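PDB 3V68: putative uncharacterized protein from Pyrococcus furiosus, which is of unknown biological function but probably binds double-stranded DNA, as a member of the DUF2666 family. Local coordinates for residues Asn38-Lys43 and Arg165-Ile170; Val17-Glu22 and Ala30-Arg35; Lys206-Leu211 and Arg227-Lys232. One frame throughout, in Å; residues are numbered along the deposited sequence.

Contact 1 (Asn38-Lys43 and Arg165-Ile170); sequences NTVSSK and RLLASI
Val40 meets Leu167 where helices 26-43 and 160-181 run side by side; the axes of segments 38-43 and 165-170 come within 8.7 Å and are roughly antiparallel, at 149°. Followed outward, each side-chain carbon of the valine touches the other helix. CB lies 3.8 Å from CD2 of Leu167. CG1, anti to the carbonyl carbon (chi1 -57°), continues to the same methyl at 3.7 Å and also reaches CG2 of Ile170 at 4.1 Å, the two side chains crossing at about a right angle. CG2 turns instead to the backbone, resting 3.5 Å from Leu167 O. A short, beta-branched residue suits this place, because the CA atoms of Val40 and Leu167 are just 5.5 Å apart and a longer side chain would probably fit less easily between the helices. One turn on, Lys43 adds CB against Leu167 CD1 at 4.3 Å, while the rest of its aliphatic chain leads away and its amine makes a cation-pi contact with Trp15. The contact joins the two DUF2666 ranges within the buried interior: beyond it, Leu167 and Ile170 pack on Ile137 of strand 136-143, and Asn38 hydrogen-bonds carbonyls of Phe118 and Gly121, between helix 91-110 and that strand.

Contact 2 (Val17-Glu22 and Ala30-Arg35); sequences VGENVE and AMFLSR
Chi1 of -165° sets CG of Glu19 anti to the backbone N, and the extended chain carries the carboxylate from strand 15-20 towards helix 26-43; Arg35 comes to meet it with a bend at chi3 (55°) that turns its guanidinium side-on. NE gives its hydrogen to Glu19 OE1 at 2.8 Å, and NH2 of Arg35 gives one to Glu19 OE2 at 2.8 Å. Both oxygens use their syn lone pairs, both bonds are almost straight, and the two planar groups lie 5° from coplanar, so the paired bonds resist rotation of either group. Strand and helix are successive elements, joined by a short connection and running nearly antiparallel: a beta-alpha unit in which the helix packs against one face of the four-stranded antiparallel sheet, at its edge strand. Beside the ion pair the contact turns apolar. Val21 CG2 presses on Phe32 CB at 3.4 Å, and the edge of the phenylalanine ring meets the strand's backbone, CE1 lying 3.5 Å from Glu19 O. A broad aromatic suits this place, since the Phe32 side chain also touches Leu6 and Phe8 of strand 5-12. A leucine in place of Arg35 would probably leave the Glu19 carboxylate without its charged mate and free to turn. The third guanidinium nitrogen, NH1, hydrogen-bonds Gly120 O, tying the pair to the loop between helix 91-110 and strand 136-143.

Contact 3 (Lys206-Leu211 and Arg227-Lys232); sequences KEIVQL and REMLSK
Ile208 lies against Met229 and Lys232, three residues apart and both turned toward it, where the consecutive helices 202-213 and 219-231 pack together within the second DUF2666 range. Taken in order, the second segment begins to matter with Glu228, whose role is indirect: its OE2 receives a weak hydrogen bond, part of a salt bridge, from Lys232 NZ at 3.2 Å, one turn further on. Met229 carries the main apolar contact. Its CG, held anti to the backbone N (chi1 -180°), meets Ile208 CG1 at 3.8 Å, and the chain then bends at chi2 and chi3. In one of its two modelled conformers SD passes Ile208 CG2 at 4.2 Å, and the terminal CE lies 4.3 Å from CG2 of Val209. An unbranched, flexible thioether suits the place, as it can fold over two neighbouring branched residues. The long branch of Ile208, with CG1 anti to its own backbone N (chi1 -158°), carries CD1 past the methionine side chain to Met229 O at 3.7 Å. Ser231 turns its hydroxyl back on its own helix, where OG hydrogen-bonds Glu228 O at 2.7 Å. Lys232 closes the segment in two capacities. CB sits 3.6 Å from Ile208 CD1, and the two side chains cross at about a right angle, whereas the amine leads away to Glu228. Lysine fits this margin because its aliphatic root can pack on the isoleucine while the charge stays clear of it. Around this helix pair, Val209 and Leu230 both rest on Leu70 of helix 66-73, Phe196 packs on Ile208, and helix 186-192 reaches the Glu228 side chain through Ile189 and Val190.

From the N terminus, contact 2 closes first, across seven residues between its segments, including the first turn of helix 26-43, which it ties to strand 15-20. The same helix then continues into contact 1, whose first segment begins three residues after Arg35; the two contacts share that helix, with centres about 14 Å apart. Contact 1 closes the longest span, 121 residues, which holds the remaining helices of the first DUF2666 range and the strands 136-143 and 146-153, and it brings the two ranges together. Contact 3 closes last, over 15 residues, tying helix 202-213 to helix 219-231, with its centre about 24 Å from that of contact 1. The three follow in series, so none nests within or crosses another.

Contact 1 (Asn38-Lys43 and Arg165-Ile170)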
# COMPACT_ATOMS: atom_id res chain seq x y z
N ASN A 38 -0.89 3.04 -6.46
CA ASN A 38 -2.33 2.76 -6.51
C ASN A 38 -2.62 1.43 -7.21
O ASN A 38 -3.46 0.65 -6.75
CB ASN A 38 -3.07 3.89 -7.24
CG ASN A 38 -3.00 5.22 -6.50
OD1 ASN A 38 -2.72 5.28 -5.30
ND2 ASN A 38 -3.26 6.30 -7.23
N THR A 39 -1.89 1.18 -8.29
CA THR A 39 -2.09 -0.01 -9.12
C THR A 39 -1.68 -1.28 -8.40
O THR A 39 -2.47 -2.23 -8.31
CB THR A 39 -1.33 0.13 -10.46
OG1 THR A 39 -1.75 1.33 -11.11
CG2 THR A 39 -1.63 -1.06 -11.38
N VAL A 40 -0.45 -1.32 -7.88
CA VAL A 40 0.02 -2.54 -7.23
C VAL A 40 -0.75 -2.83 -5.95
O VAL A 40 -1.03 -3.99 -5.63
CB VAL A 40 1.55 -2.58 -7.03
CG1 VAL A 40 2.27 -2.40 -8.36
CG2 VAL A 40 2.02 -1.52 -6.03
N SER A 41 -1.12 -1.78 -5.22
CA SER A 41 -1.87 -1.95 -3.97
C SER A 41 -3.24 -2.56 -4.24
O SER A 41 -3.72 -3.38 -3.46
CB SER A 41 -2.02 -0.63 -3.24
OG SER A 41 -0.76 -0.17 -2.77
N SER A 42 -3.86 -2.17 -5.36
CA SER A 42 -5.18 -2.68 -5.73
C SER A 42 -5.15 -4.16 -6.10
O SER A 42 -6.15 -4.87 -5.97
CB SER A 42 -5.77 -1.86 -6.89
OG SER A 42 -5.19 -2.22 -8.13
N LYS A 43 -3.98 -4.63 -6.55
CA LYS A 43 -3.83 -6.01 -7.02
C LYS A 43 -3.32 -7.00 -5.97
O LYS A 43 -3.49 -8.21 -6.14
CB LYS A 43 -2.92 -6.07 -8.25
CG LYS A 43 -3.52 -5.45 -9.51
CD LYS A 43 -4.70 -6.26 -10.04
CE LYS A 43 -5.22 -5.65 -11.33
NZ LYS A 43 -6.41 -6.40 -11.83
N ARG A 165 4.19 -10.34 -2.38
CA ARG A 165 5.37 -9.76 -1.72
C ARG A 165 6.05 -8.72 -2.61
O ARG A 165 6.38 -7.63 -2.14
CB ARG A 165 6.37 -10.84 -1.32
CG ARG A 165 7.48 -10.34 -0.42
CD ARG A 165 8.71 -11.24 -0.41
NE ARG A 165 9.13 -11.63 -1.76
CZ ARG A 165 9.83 -10.86 -2.59
NH1 ARG A 165 10.20 -9.63 -2.25
NH2 ARG A 165 10.15 -11.33 -3.79
N LEU A 166 6.27 -9.08 -3.87
CA LEU A 166 6.93 -8.19 -4.82
C LEU A 166 6.10 -6.93 -5.05
O LEU A 166 6.65 -5.82 -5.07
CB LEU A 166 7.20 -8.90 -6.16
CG LEU A 166 8.10 -8.10 -7.12
CD1 LEU A 166 9.51 -7.93 -6.56
CD2 LEU A 166 8.13 -8.77 -8.49
N LEU A 167 4.80 -7.10 -5.21
CA LEU A 167 3.90 -5.96 -5.37
C LEU A 167 3.93 -5.04 -4.15
O LEU A 167 3.97 -3.82 -4.29
CB LEU A 167 2.47 -6.43 -5.65
CG LEU A 167 2.21 -7.11 -7.00
CD1 LEU A 167 0.82 -7.71 -7.00
CD2 LEU A 167 2.38 -6.14 -8.16
N ALA A 168 3.94 -5.63 -2.95
CA ALA A 168 4.05 -4.86 -1.71
C ALA A 168 5.38 -4.11 -1.62
O ALA A 168 5.41 -2.95 -1.18
CB ALA A 168 3.85 -5.77 -0.50
N SER A 169 6.46 -4.77 -2.05
CA SER A 169 7.79 -4.17 -2.08
C SER A 169 7.85 -2.99 -3.05
O SER A 169 8.45 -1.96 -2.74
CB SER A 169 8.84 -5.21 -2.44
OG SER A 169 10.15 -4.70 -2.26
N ILE A 170 7.23 -3.15 -4.22
CA ILE A 170 7.16 -2.07 -5.20
C ILE A 170 6.37 -0.89 -4.63
O ILE A 170 6.77 0.27 -4.78
CB ILE A 170 6.55 -2.55 -6.53
CG1 ILE A 170 7.55 -3.47 -7.24
CG2 ILE A 170 6.18 -1.37 -7.44
CD1 ILE A 170 6.95 -4.31 -8.35

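Contact 2 (Val17-Glu22 and Ala30-Arg35)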
# COMPACT_ATOMS: atom_id res chain seq x y z
N VAL A 17 -0.79 -4.43 -18.19
CA VAL A 17 -0.67 -2.97 -18.16
C VAL A 17 0.79 -2.53 -18.26
O VAL A 17 1.71 -3.31 -18.00
CB VAL A 17 -1.34 -2.32 -16.91
CG1 VAL A 17 -2.84 -2.60 -16.87
CG2 VAL A 17 -0.64 -2.75 -15.61
N GLY A 18 1.00 -1.28 -18.65
CA GLY A 18 2.35 -0.75 -18.80
C GLY A 18 2.37 0.76 -18.83
O GLY A 18 1.52 1.40 -19.47
N GLU A 19 3.33 1.35 -18.12
CA GLU A 19 3.50 2.80 -18.12
C GLU A 19 4.97 3.14 -17.88
O GLU A 19 5.68 2.40 -17.21
CB GLU A 19 2.62 3.45 -17.05
CG GLU A 19 2.45 4.95 -17.21
CD GLU A 19 1.20 5.47 -16.54
OE1 GLU A 19 1.31 6.23 -15.56
OE2 GLU A 19 0.09 5.12 -17.01
N ASN A 20 5.41 4.25 -18.45
CA ASN A 20 6.75 4.75 -18.22
C ASN A 20 6.75 6.27 -18.17
O ASN A 20 5.75 6.91 -18.46
CB ASN A 20 7.71 4.25 -19.31
CG ASN A 20 7.45 4.89 -20.66
OD1 ASN A 20 6.35 5.38 -20.92
ND2 ASN A 20 8.45 4.89 -21.52
N VAL A 21 7.89 6.82 -17.78
CA VAL A 21 8.13 8.26 -17.85
C VAL A 21 9.16 8.50 -18.95
O VAL A 21 10.14 7.76 -19.05
CB VAL A 21 8.62 8.82 -16.50
CG1 VAL A 21 8.99 10.30 -16.62
CG2 VAL A 21 7.54 8.64 -15.46
N GLU A 22 8.90 9.51 -19.78
CA GLU A 22 9.84 9.90 -20.82
C GLU A 22 10.26 11.36 -20.67
O GLU A 22 11.34 11.76 -21.11
CB GLU A 22 9.24 9.64 -22.20
CG GLU A 22 9.17 8.15 -22.55
CD GLU A 22 8.43 7.87 -23.84
OE1 GLU A 22 8.45 8.73 -24.74
OE2 GLU A 22 7.84 6.77 -23.94
N ALA A 30 6.65 11.84 -9.75
CA ALA A 30 5.75 11.66 -8.61
C ALA A 30 4.40 11.09 -9.03
O ALA A 30 3.85 10.24 -8.34
CB ALA A 30 5.58 12.96 -7.83
N MET A 31 3.88 11.55 -10.17
CA MET A 31 2.60 11.04 -10.67
C MET A 31 2.70 9.59 -11.14
O MET A 31 1.77 8.81 -10.93
CB MET A 31 2.06 11.95 -11.78
CG MET A 31 1.56 13.29 -11.27
SD MET A 31 0.29 13.12 -10.00
CE MET A 31 -1.05 12.44 -10.97
N PHE A 32 3.83 9.24 -11.75
CA PHE A 32 4.10 7.85 -12.14
C PHE A 32 4.14 6.94 -10.91
O PHE A 32 3.48 5.90 -10.88
CB PHE A 32 5.42 7.76 -12.92
CG PHE A 32 5.92 6.34 -13.11
CD1 PHE A 32 5.40 5.54 -14.12
CD2 PHE A 32 6.89 5.81 -12.26
CE1 PHE A 32 5.86 4.23 -14.29
CE2 PHE A 32 7.35 4.50 -12.43
CZ PHE A 32 6.84 3.71 -13.45
N LEU A 33 4.91 7.35 -9.90
CA LEU A 33 5.03 6.53 -8.69
C LEU A 33 3.71 6.42 -7.93
O LEU A 33 3.41 5.38 -7.35
CB LEU A 33 6.12 7.09 -7.77
CG LEU A 33 7.57 7.02 -8.28
CD1 LEU A 33 8.46 7.81 -7.33
CD2 LEU A 33 8.04 5.58 -8.43
N SER A 34 2.93 7.50 -7.96
CA SER A 34 1.59 7.54 -7.38
C SER A 34 0.71 6.49 -8.04
O SER A 34 0.06 5.70 -7.36
CB SER A 34 0.97 8.92 -7.57
OG SER A 34 1.60 9.88 -6.74
N ARG A 35 0.69 6.50 -9.37
CA ARG A 35 -0.09 5.54 -10.14
C ARG A 35 0.39 4.10 -9.94
O ARG A 35 -0.43 3.18 -9.82
CB ARG A 35 -0.15 5.96 -11.61
CG ARG A 35 -1.05 7.17 -11.80
CD ARG A 35 -0.90 7.82 -13.17
NE ARG A 35 -1.10 6.90 -14.30
CZ ARG A 35 -2.28 6.45 -14.71
NH1 ARG A 35 -3.40 6.80 -14.10
NH2 ARG A 35 -2.34 5.63 -15.76

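Contact 3 (Lys206-Leu211 and Arg227-Lys232)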
# COMPACT_ATOMS: atom_id res chain seq x y z
N LYS A 206 -11.20 11.12 17.75
CA LYS A 206 -11.82 12.36 17.31
C LYS A 206 -10.80 13.50 17.20
O LYS A 206 -10.74 14.21 16.20
CB LYS A 206 -12.96 12.74 18.27
CG LYS A 206 -13.87 13.85 17.77
CD LYS A 206 -14.96 14.19 18.80
CE LYS A 206 -15.93 13.04 19.02
NZ LYS A 206 -16.93 13.35 20.09
N GLU A 207 -9.99 13.65 18.24
CA GLU A 207 -8.97 14.70 18.28
C GLU A 207 -7.92 14.56 17.18
O GLU A 207 -7.55 15.55 16.54
CB GLU A 207 -8.30 14.73 19.65
CG GLU A 207 -9.19 15.30 20.75
CD GLU A 207 -8.78 14.86 22.14
OE1 GLU A 207 -7.73 14.20 22.29
OE2 GLU A 207 -9.52 15.17 23.10
N ILE A 208 -7.45 13.34 16.95
CA ILE A 208 -6.39 13.15 15.96
C ILE A 208 -6.89 13.30 14.52
O ILE A 208 -6.18 13.81 13.66
CB ILE A 208 -5.55 11.85 16.19
CG1 ILE A 208 -4.17 12.00 15.51
CG2 ILE A 208 -6.30 10.59 15.74
CD1 ILE A 208 -3.23 10.82 15.69
N VAL A 209 -8.14 12.88 14.28
CA VAL A 209 -8.76 13.09 12.97
C VAL A 209 -8.91 14.59 12.69
O VAL A 209 -8.59 15.06 11.60
CB VAL A 209 -10.12 12.37 12.86
CG1 VAL A 209 -10.86 12.82 11.60
CG2 VAL A 209 -9.90 10.87 12.82
N GLN A 210 -9.36 15.33 13.70
CA GLN A 210 -9.48 16.78 13.58
C GLN A 210 -8.13 17.43 13.28
O GLN A 210 -8.03 18.29 12.41
CB GLN A 210 -10.12 17.37 14.84
CG GLN A 210 -10.37 18.87 14.76
CD GLN A 210 -11.40 19.25 13.71
OE1 GLN A 210 -12.30 18.48 13.38
NE2 GLN A 210 -11.27 20.46 13.18
N LEU A 211 -7.10 17.00 14.00
CA LEU A 211 -5.75 17.51 13.76
C LEU A 211 -5.30 17.21 12.33
O LEU A 211 -4.72 18.07 11.66
CB LEU A 211 -4.76 16.95 14.78
CG LEU A 211 -3.35 17.55 14.72
CD1 LEU A 211 -3.35 19.04 15.01
CD2 LEU A 211 -2.39 16.81 15.66
N ARG A 227 -1.23 8.88 6.58
CA ARG A 227 -0.49 7.70 7.02
C ARG A 227 0.06 7.88 8.43
O ARG A 227 -0.00 6.96 9.24
CB ARG A 227 0.63 7.38 6.03
CG ARG A 227 0.11 6.69 4.78
CD ARG A 227 1.10 6.75 3.63
NE ARG A 227 0.71 5.82 2.58
CZ ARG A 227 -0.26 6.04 1.70
NH1 ARG A 227 -0.95 7.18 1.71
NH2 ARG A 227 -0.54 5.11 0.79
N GLU A 228 0.60 9.06 8.72
CA GLU A 228 1.12 9.34 10.06
C GLU A 228 0.01 9.29 11.11
O GLU A 228 0.20 8.70 12.18
CB GLU A 228 1.86 10.68 10.10
CG GLU A 228 2.53 11.00 11.44
CD GLU A 228 3.62 10.01 11.84
OE1 GLU A 228 4.15 9.28 10.98
OE2 GLU A 228 3.98 9.98 13.04
N MET A 229 -1.14 9.89 10.81
CA MET A 229 -2.29 9.87 11.72
C MET A 229 -2.71 8.44 12.02
O MET A 229 -2.90 8.06 13.18
CB MET A 229 -3.45 10.67 11.13
CG MET A 229 -4.70 10.72 12.02
SD MET A 229 -5.82 9.33 11.78
CE MET A 229 -6.61 9.77 10.24
N LEU A 230 -2.83 7.63 10.97
CA LEU A 230 -3.19 6.22 11.11
C LEU A 230 -2.16 5.41 11.90
O LEU A 230 -2.54 4.52 12.67
CB LEU A 230 -3.44 5.59 9.74
CG LEU A 230 -4.67 6.11 8.99
CD1 LEU A 230 -4.66 5.60 7.57
CD2 LEU A 230 -5.98 5.79 9.70
N SER A 231 -0.88 5.73 11.75
CA SER A 231 0.18 5.02 12.47
C SER A 231 0.03 5.14 13.99
O SER A 231 0.43 4.23 14.73
CB SER A 231 1.56 5.49 12.02
OG SER A 231 1.95 6.67 12.70
N LYS A 232 -0.54 6.25 14.45
CA LYS A 232 -0.73 6.48 15.88
C LYS A 232 -1.78 5.55 16.48
O LYS A 232 -1.84 5.35 17.69
CB LYS A 232 -1.08 7.94 16.17
CG LYS A 232 -0.03 8.96 15.73
CD LYS A 232 1.36 8.66 16.29
CE LYS A 232 2.35 9.76 15.95
NZ LYS A 232 3.77 9.32 16.15